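Local coordinates for protein K5 lyase (Enterobacteria phage k1-5, PDB 2X3H) that probably cleaves the K5 capsule polysaccharide (heparosan) of its Escherichia coli host by an eliminative lyase mechanism, as a trimeric phage tail spike, at residues Leu244-Asn255 / Glu270-Lys281; Tyr290-Asn301 / Gln317-Asn328. All coordinates share one frame; numbering follows the deposited sequence.

Contact 1: Leu244-Asn255 / Glu270-Lys281; sequences LKGTASYNIVSN and EGPIAPSNNLIK
Ile252, Val253 and Ser254 pair in parallel with Leu279, Ile280 and Lys281, so that each strand residue meets its counterpart in the next turn of the chain. The backbone bonds alternate across the pair, from Leu279 N to Asn251 O at 3.0 Å, through Val253 N to Leu279 O and Lys281 N to Val253 O, to Asn255 N on Lys281 O.

Before the strands, at the bend, a side-chain amide joins the backbone bonds. Asn278 ND2 gives a nearly straight bond (166°) to Ala248 O at 3.1 Å, with the acceptor in its amide plane but the donor above the plane of that carbonyl. Ser276 N reaches the same oxygen at 3.1 Å, close to the line of the C=O bond, and two donors thus grip Ala248 O. The other end of the amide, Asn278 OD1, receives Asn251 N at 3.1 Å. With CG anti to its carbonyl carbon (chi1 -60°), Asn278 spans both backbone groups. Tyr250 N bonds to Asn277 O, and the Tyr250 ring lies beside the Asn277 amide, their planes 10° apart; its hydroxyl bonds to Asp309 of the second subunit.

Leu244 CD1 packs against the Asn278 amide from the opposite direction, 3.6 Å from Asn278 CG. Apolar contacts flank this polar core: Pro275 CG sits by Leu244 CB, Val253 CB by Ile280 CG1, and Ile252 CG2 lies alongside Leu279 CD2 at 4.1 Å.

On the outer side, the extended Lys245 brings NZ to Glu270 OE2 in a 2.9 Å salt bridge, approaching from above the carboxylate plane. Two waters link Ser249 OG to Ala274 O and to Asn277 OD1. Asn278 thus satisfies the buried Asn251 N and, with Ser276 N, Ala248 O, whereas the one salt bridge lies at the more exposed end.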
# COMPACT_ATOMS: atom_id res chain seq x y z
N LEU A 244 20.10 0.93 4.84
CA LEU A 244 20.63 0.86 3.48
C LEU A 244 21.61 2.02 3.37
O LEU A 244 21.32 3.13 3.83
CB LEU A 244 19.52 1.04 2.44
CG LEU A 244 18.42 -0.02 2.40
CD1 LEU A 244 17.39 0.34 1.33
CD2 LEU A 244 18.97 -1.45 2.20
N LYS A 245 22.76 1.78 2.74
CA LYS A 245 23.83 2.78 2.75
C LYS A 245 24.48 2.94 1.39
O LYS A 245 24.53 2.01 0.59
CB LYS A 245 24.88 2.36 3.78
CG LYS A 245 25.95 3.39 4.09
CD LYS A 245 26.90 2.84 5.17
CE LYS A 245 27.91 3.89 5.61
NZ LYS A 245 28.73 3.37 6.76
N GLY A 246 24.99 4.14 1.14
CA GLY A 246 25.76 4.40 -0.08
C GLY A 246 24.95 4.23 -1.34
O GLY A 246 23.86 4.75 -1.45
N THR A 247 25.50 3.50 -2.30
CA THR A 247 24.86 3.36 -3.60
C THR A 247 23.86 2.20 -3.65
O THR A 247 23.58 1.66 -4.72
CB THR A 247 25.90 3.19 -4.71
OG1 THR A 247 26.72 2.05 -4.42
CG2 THR A 247 26.77 4.47 -4.82
N ALA A 248 23.30 1.82 -2.50
CA ALA A 248 22.30 0.76 -2.47
C ALA A 248 21.12 1.10 -3.38
O ALA A 248 20.53 2.19 -3.26
CB ALA A 248 21.80 0.54 -1.05
N SER A 249 20.78 0.17 -4.27
CA SER A 249 19.67 0.36 -5.20
C SER A 249 19.02 -0.99 -5.53
O SER A 249 19.68 -2.03 -5.52
CB SER A 249 20.16 1.01 -6.50
OG SER A 249 20.70 2.31 -6.29
N TYR A 250 17.73 -0.96 -5.85
CA TYR A 250 17.03 -2.16 -6.32
C TYR A 250 16.92 -3.23 -5.23
O TYR A 250 16.95 -4.43 -5.52
CB TYR A 250 17.67 -2.75 -7.59
CG TYR A 250 18.06 -1.69 -8.61
CD1 TYR A 250 17.11 -0.82 -9.14
CD2 TYR A 250 19.38 -1.57 -9.05
CE1 TYR A 250 17.47 0.17 -10.06
CE2 TYR A 250 19.74 -0.60 -9.97
CZ TYR A 250 18.79 0.26 -10.47
OH TYR A 250 19.18 1.23 -11.38
N ASN A 251 16.79 -2.77 -3.99
CA ASN A 251 16.55 -3.66 -2.86
C ASN A 251 15.12 -3.54 -2.40
O ASN A 251 14.49 -2.51 -2.61
CB ASN A 251 17.49 -3.30 -1.69
CG ASN A 251 18.94 -3.27 -2.11
OD1 ASN A 251 19.57 -2.20 -2.21
ND2 ASN A 251 19.49 -4.44 -2.37
N ILE A 252 14.60 -4.60 -1.77
CA ILE A 252 13.31 -4.53 -1.08
C ILE A 252 13.56 -4.81 0.40
O ILE A 252 14.20 -5.79 0.73
CB ILE A 252 12.31 -5.59 -1.62
CG1 ILE A 252 12.07 -5.39 -3.12
CG2 ILE A 252 10.98 -5.48 -0.84
CD1 ILE A 252 11.07 -6.37 -3.72
N VAL A 253 13.07 -3.91 1.25
CA VAL A 253 13.13 -4.10 2.71
C VAL A 253 11.67 -4.21 3.16
O VAL A 253 10.87 -3.34 2.83
CB VAL A 253 13.76 -2.89 3.41
CG1 VAL A 253 13.70 -3.05 4.94
CG2 VAL A 253 15.21 -2.67 2.92
N SER A 254 11.32 -5.27 3.88
CA SER A 254 9.92 -5.55 4.17
C SER A 254 9.75 -6.14 5.56
O SER A 254 10.60 -6.89 6.03
CB SER A 254 9.33 -6.51 3.13
OG SER A 254 7.92 -6.62 3.29
N ASN A 255 8.65 -5.78 6.22
CA ASN A 255 8.28 -6.39 7.51
C ASN A 255 9.37 -6.22 8.57
O ASN A 255 9.96 -7.20 9.06
CB ASN A 255 7.96 -7.88 7.34
CG ASN A 255 6.60 -8.11 6.70
OD1 ASN A 255 5.84 -7.18 6.45
ND2 ASN A 255 6.30 -9.37 6.43
N GLU A 270 28.15 7.83 3.26
CA GLU A 270 29.38 8.56 3.54
C GLU A 270 29.98 9.11 2.24
O GLU A 270 31.11 9.61 2.23
CB GLU A 270 30.38 7.66 4.26
CG GLU A 270 29.95 7.28 5.67
CD GLU A 270 30.80 6.17 6.29
OE1 GLU A 270 31.86 5.82 5.71
OE2 GLU A 270 30.41 5.66 7.36
N GLY A 271 29.23 9.00 1.15
CA GLY A 271 29.68 9.50 -0.15
C GLY A 271 28.71 10.49 -0.77
O GLY A 271 27.77 10.94 -0.11
N PRO A 272 28.94 10.84 -2.05
CA PRO A 272 28.08 11.81 -2.72
C PRO A 272 26.73 11.25 -3.17
O PRO A 272 25.83 12.03 -3.52
CB PRO A 272 28.89 12.20 -3.96
CG PRO A 272 29.74 10.99 -4.24
CD PRO A 272 30.04 10.35 -2.91
N ILE A 273 26.60 9.92 -3.18
CA ILE A 273 25.37 9.26 -3.63
C ILE A 273 24.78 8.46 -2.49
O ILE A 273 25.51 7.77 -1.76
CB ILE A 273 25.63 8.36 -4.84
CG1 ILE A 273 26.06 9.22 -6.04
CG2 ILE A 273 24.39 7.53 -5.20
CD1 ILE A 273 26.36 8.43 -7.29
N ALA A 274 23.45 8.55 -2.35
CA ALA A 274 22.73 7.87 -1.27
C ALA A 274 21.75 6.84 -1.83
O ALA A 274 21.47 6.83 -3.03
CB ALA A 274 22.00 8.89 -0.40
N PRO A 275 21.23 5.96 -0.96
CA PRO A 275 20.32 4.89 -1.40
C PRO A 275 19.16 5.44 -2.23
O PRO A 275 18.50 6.41 -1.83
CB PRO A 275 19.83 4.28 -0.08
CG PRO A 275 20.96 4.54 0.87
CD PRO A 275 21.50 5.90 0.49
N SER A 276 18.94 4.81 -3.38
CA SER A 276 17.97 5.29 -4.37
C SER A 276 17.31 4.08 -5.03
O SER A 276 17.91 3.01 -5.13
CB SER A 276 18.69 6.14 -5.43
OG SER A 276 19.31 7.29 -4.87
N ASN A 277 16.08 4.25 -5.51
CA ASN A 277 15.41 3.15 -6.19
C ASN A 277 15.25 1.89 -5.31
O ASN A 277 15.42 0.77 -5.79
CB ASN A 277 16.14 2.79 -7.49
CG ASN A 277 15.89 3.77 -8.62
OD1 ASN A 277 16.82 4.19 -9.33
ND2 ASN A 277 14.65 4.13 -8.80
N ASN A 278 14.94 2.09 -4.03
CA ASN A 278 14.63 0.98 -3.14
C ASN A 278 13.18 1.01 -2.72
O ASN A 278 12.57 2.09 -2.67
CB ASN A 278 15.50 1.06 -1.88
CG ASN A 278 16.97 1.01 -2.22
OD1 ASN A 278 17.49 -0.05 -2.59
ND2 ASN A 278 17.65 2.16 -2.10
N LEU A 279 12.65 -0.17 -2.41
CA LEU A 279 11.28 -0.31 -1.90
C LEU A 279 11.37 -0.70 -0.43
O LEU A 279 12.02 -1.67 -0.09
CB LEU A 279 10.55 -1.40 -2.70
CG LEU A 279 9.18 -1.84 -2.18
CD1 LEU A 279 8.18 -0.68 -2.15
CD2 LEU A 279 8.65 -2.97 -3.06
N ILE A 280 10.72 0.07 0.43
CA ILE A 280 10.75 -0.20 1.87
C ILE A 280 9.29 -0.25 2.31
O ILE A 280 8.57 0.74 2.20
CB ILE A 280 11.51 0.91 2.63
CG1 ILE A 280 12.98 0.92 2.19
CG2 ILE A 280 11.37 0.71 4.16
CD1 ILE A 280 13.67 2.25 2.47
N LYS A 281 8.84 -1.42 2.75
CA LYS A 281 7.40 -1.62 2.95
C LYS A 281 7.05 -2.43 4.20
O LYS A 281 7.56 -3.53 4.42
CB LYS A 281 6.78 -2.24 1.70
CG LYS A 281 7.38 -3.57 1.31
CD LYS A 281 6.65 -4.24 0.14
CE LYS A 281 6.39 -5.71 0.45
NZ LYS A 281 5.63 -6.42 -0.65
O HOH W 1 21.92 4.71 -4.97
O HOH W 2 19.65 3.92 -8.72

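Contact 2: Tyr290-Asn301 / Gln317-Asn328; sequences YAAVVAGKGSTN and QAHGVTVEGSDN
Tyr290 lays its ring over the imidazole of His319 in an offset stack, centroids 4.3 Å apart and planes at 30°. Tyr290 CG lies opposite its backbone N (chi1 -171°), which carries the ring there. His319 CE1 comes 3.3 Å from Tyr290 CZ. His319 ND1 also donates to Tyr290 O at 3.0 Å, near the imidazole plane; this bond, the stack and a bond from NE2 to Arg354 together help set the rotation of the imidazole.

Packing is close in the middle, where Val293 CB meets Val321 CG2 at 3.9 Å and Ala295 CB touches Val323 CB. Thr322 N to Val293 O and Ala295 N to Thr322 O join the backbones. Gly325 CA fits against Gly298 O at 3.3 Å. That carbonyl accepts Ser326 N and Asn328 ND2 from opposite faces, while Asn328 OD1 takes both Asn301 N and, at 3.0 Å, Asn301 ND2. Asn301 OD1 accepts from Asn278 N, and its ND2 also bonds to Pro275 O. The Asn301 and Asn328 amides lie side by side, pointing the same way, their planes nearly parallel (2°).

The outer side is looser. Lys297 runs extended beside Glu324, yet NZ stays 4.4 Å from Glu324 OE2, beyond a salt bridge. One water joins Gly296 N to Thr322 OG1, another Lys297 O to Ser326 OG. Parallel strands with corners at Ala292 and Gly320 and stacked asparagines and valines are typical of a right-handed parallel beta-helix.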
# COMPACT_ATOMS: atom_id res chain seq x y z
N TYR A 290 13.50 8.89 17.88
CA TYR A 290 13.61 10.05 16.98
C TYR A 290 12.72 9.97 15.75
O TYR A 290 11.97 10.91 15.48
CB TYR A 290 15.06 10.30 16.56
CG TYR A 290 15.24 11.61 15.82
CD1 TYR A 290 15.41 12.80 16.52
CD2 TYR A 290 15.18 11.67 14.43
CE1 TYR A 290 15.56 14.01 15.85
CE2 TYR A 290 15.34 12.87 13.75
CZ TYR A 290 15.52 14.04 14.47
OH TYR A 290 15.68 15.25 13.81
N ALA A 291 12.80 8.87 15.00
CA ALA A 291 11.98 8.74 13.80
C ALA A 291 11.72 7.28 13.46
O ALA A 291 12.54 6.41 13.77
CB ALA A 291 12.64 9.42 12.63
N ALA A 292 10.59 7.00 12.82
CA ALA A 292 10.36 5.66 12.29
C ALA A 292 11.28 5.40 11.10
O ALA A 292 12.00 4.39 11.06
CB ALA A 292 8.90 5.45 11.89
N VAL A 293 11.28 6.32 10.15
CA VAL A 293 12.00 6.12 8.89
C VAL A 293 12.79 7.36 8.53
O VAL A 293 12.24 8.47 8.49
CB VAL A 293 11.00 5.83 7.73
CG1 VAL A 293 11.72 5.83 6.39
CG2 VAL A 293 10.28 4.52 7.96
N VAL A 294 14.08 7.19 8.27
CA VAL A 294 14.92 8.26 7.74
C VAL A 294 15.15 7.90 6.27
O VAL A 294 15.93 6.98 5.97
CB VAL A 294 16.26 8.36 8.52
CG1 VAL A 294 17.17 9.39 7.87
CG2 VAL A 294 16.02 8.70 10.01
N ALA A 295 14.43 8.57 5.37
CA ALA A 295 14.47 8.24 3.94
C ALA A 295 15.80 8.64 3.29
O ALA A 295 16.17 8.09 2.25
CB ALA A 295 13.29 8.92 3.19
N GLY A 296 16.51 9.59 3.90
CA GLY A 296 17.84 9.98 3.43
C GLY A 296 17.87 10.98 2.29
O GLY A 296 16.85 11.63 1.93
N LYS A 297 19.07 11.11 1.72
CA LYS A 297 19.38 12.13 0.72
C LYS A 297 19.21 11.64 -0.72
O LYS A 297 19.37 12.43 -1.66
CB LYS A 297 20.82 12.64 0.91
CG LYS A 297 21.13 13.09 2.33
CD LYS A 297 22.60 13.53 2.44
CE LYS A 297 22.85 14.27 3.76
NZ LYS A 297 24.25 14.77 3.85
N GLY A 298 18.90 10.35 -0.88
CA GLY A 298 18.75 9.74 -2.20
C GLY A 298 17.41 10.00 -2.87
O GLY A 298 16.61 10.83 -2.40
N SER A 299 17.15 9.27 -3.95
CA SER A 299 15.99 9.56 -4.78
C SER A 299 15.22 8.32 -5.23
O SER A 299 15.75 7.20 -5.26
CB SER A 299 16.44 10.35 -6.00
OG SER A 299 17.51 9.70 -6.64
N THR A 300 13.98 8.57 -5.62
CA THR A 300 13.08 7.56 -6.17
C THR A 300 13.01 6.27 -5.33
O THR A 300 13.00 5.17 -5.88
CB THR A 300 13.32 7.30 -7.68
OG1 THR A 300 14.63 6.77 -7.90
CG2 THR A 300 13.15 8.61 -8.45
N ASN A 301 12.96 6.42 -4.01
CA ASN A 301 12.61 5.32 -3.13
C ASN A 301 11.12 5.33 -2.88
O ASN A 301 10.52 6.40 -2.83
CB ASN A 301 13.34 5.44 -1.79
CG ASN A 301 14.85 5.43 -1.95
OD1 ASN A 301 15.44 4.40 -2.30
ND2 ASN A 301 15.47 6.58 -1.71
N GLN A 317 11.76 14.91 20.43
CA GLN A 317 11.32 15.34 19.10
C GLN A 317 10.88 14.11 18.32
O GLN A 317 11.71 13.38 17.77
CB GLN A 317 12.45 16.04 18.36
CG GLN A 317 12.93 17.33 19.01
CD GLN A 317 14.23 17.84 18.41
OE1 GLN A 317 15.10 17.05 18.02
NE2 GLN A 317 14.38 19.16 18.34
N ALA A 318 9.57 13.88 18.28
CA ALA A 318 9.01 12.68 17.67
C ALA A 318 8.75 12.92 16.18
O ALA A 318 8.11 13.91 15.82
CB ALA A 318 7.72 12.28 18.37
N HIS A 319 9.27 12.03 15.34
CA HIS A 319 9.07 12.12 13.88
C HIS A 319 8.48 10.84 13.30
O HIS A 319 8.76 9.74 13.77
CB HIS A 319 10.40 12.36 13.15
CG HIS A 319 11.09 13.63 13.51
ND1 HIS A 319 11.84 13.79 14.66
CD2 HIS A 319 11.18 14.81 12.84
CE1 HIS A 319 12.37 15.00 14.68
NE2 HIS A 319 11.97 15.65 13.60
N GLY A 320 7.69 10.99 12.22
CA GLY A 320 7.20 9.85 11.47
C GLY A 320 8.27 9.47 10.45
O GLY A 320 9.07 8.55 10.70
N VAL A 321 8.32 10.22 9.35
CA VAL A 321 9.33 10.02 8.30
C VAL A 321 10.06 11.34 8.02
O VAL A 321 9.44 12.40 7.96
CB VAL A 321 8.69 9.49 6.98
CG1 VAL A 321 9.76 9.27 5.91
CG2 VAL A 321 7.90 8.21 7.24
N THR A 322 11.38 11.28 7.88
CA THR A 322 12.14 12.43 7.42
C THR A 322 12.70 12.12 6.04
O THR A 322 12.95 10.96 5.71
CB THR A 322 13.29 12.81 8.39
OG1 THR A 322 14.39 11.92 8.20
CG2 THR A 322 12.81 12.76 9.85
N VAL A 323 12.84 13.15 5.22
CA VAL A 323 13.40 12.94 3.89
C VAL A 323 14.22 14.15 3.50
O VAL A 323 13.77 15.30 3.70
CB VAL A 323 12.31 12.63 2.84
CG1 VAL A 323 11.27 13.76 2.80
CG2 VAL A 323 12.92 12.40 1.45
N GLU A 324 15.40 13.90 2.94
CA GLU A 324 16.29 14.99 2.53
C GLU A 324 16.46 15.06 1.00
O GLU A 324 16.87 16.10 0.44
CB GLU A 324 17.66 14.81 3.18
CG GLU A 324 18.55 16.04 3.06
CD GLU A 324 19.69 16.01 4.06
OE1 GLU A 324 19.84 14.98 4.78
OE2 GLU A 324 20.44 17.02 4.13
N GLY A 325 16.16 13.95 0.32
CA GLY A 325 16.41 13.82 -1.11
C GLY A 325 15.25 14.23 -1.99
O GLY A 325 14.47 15.13 -1.65
N SER A 326 15.12 13.55 -3.13
CA SER A 326 14.16 13.98 -4.16
C SER A 326 13.38 12.84 -4.79
O SER A 326 13.88 11.71 -4.92
CB SER A 326 14.88 14.72 -5.26
OG SER A 326 15.77 13.85 -5.92
N ASP A 327 12.15 13.14 -5.20
CA ASP A 327 11.32 12.22 -5.96
C ASP A 327 11.06 10.92 -5.20
O ASP A 327 10.91 9.87 -5.82
CB ASP A 327 11.95 11.92 -7.32
CG ASP A 327 12.09 13.16 -8.17
OD1 ASP A 327 11.05 13.79 -8.46
OD2 ASP A 327 13.23 13.48 -8.56
N ASN A 328 11.02 11.00 -3.87
CA ASN A 328 10.62 9.85 -3.07
C ASN A 328 9.13 9.82 -2.81
O ASN A 328 8.49 10.87 -2.83
CB ASN A 328 11.36 9.86 -1.74
CG ASN A 328 12.85 9.78 -1.93
OD1 ASN A 328 13.39 8.72 -2.25
ND2 ASN A 328 13.53 10.91 -1.75
O HOH W 3 15.99 11.83 5.63
O HOH W 4 18.23 13.14 -4.16

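Contact 1 precedes contact 2 along the chain, their centres about 12 Å apart. They are successive steps of one beta-helical stack: contact 1 includes the starts of strands 252-259 and 279-286, and the two segments of contact 2 run directly into strands 302-309 and 329-336 of the same parallel run. Strand 279-286 leads on to strand 293-294 of contact 2. The steps touch, for Asn301 OD1 lies 2.9 Å from Asn278 N and Ser299 O lies 3.0 Å from Asn277 N, both probable hydrogen bonds. Asn278 and Asn328 thus flank Asn301 in a row of asparagines at the bend. Both contacts reach the second subunit, so this stack of coils contributes to the trimer interface.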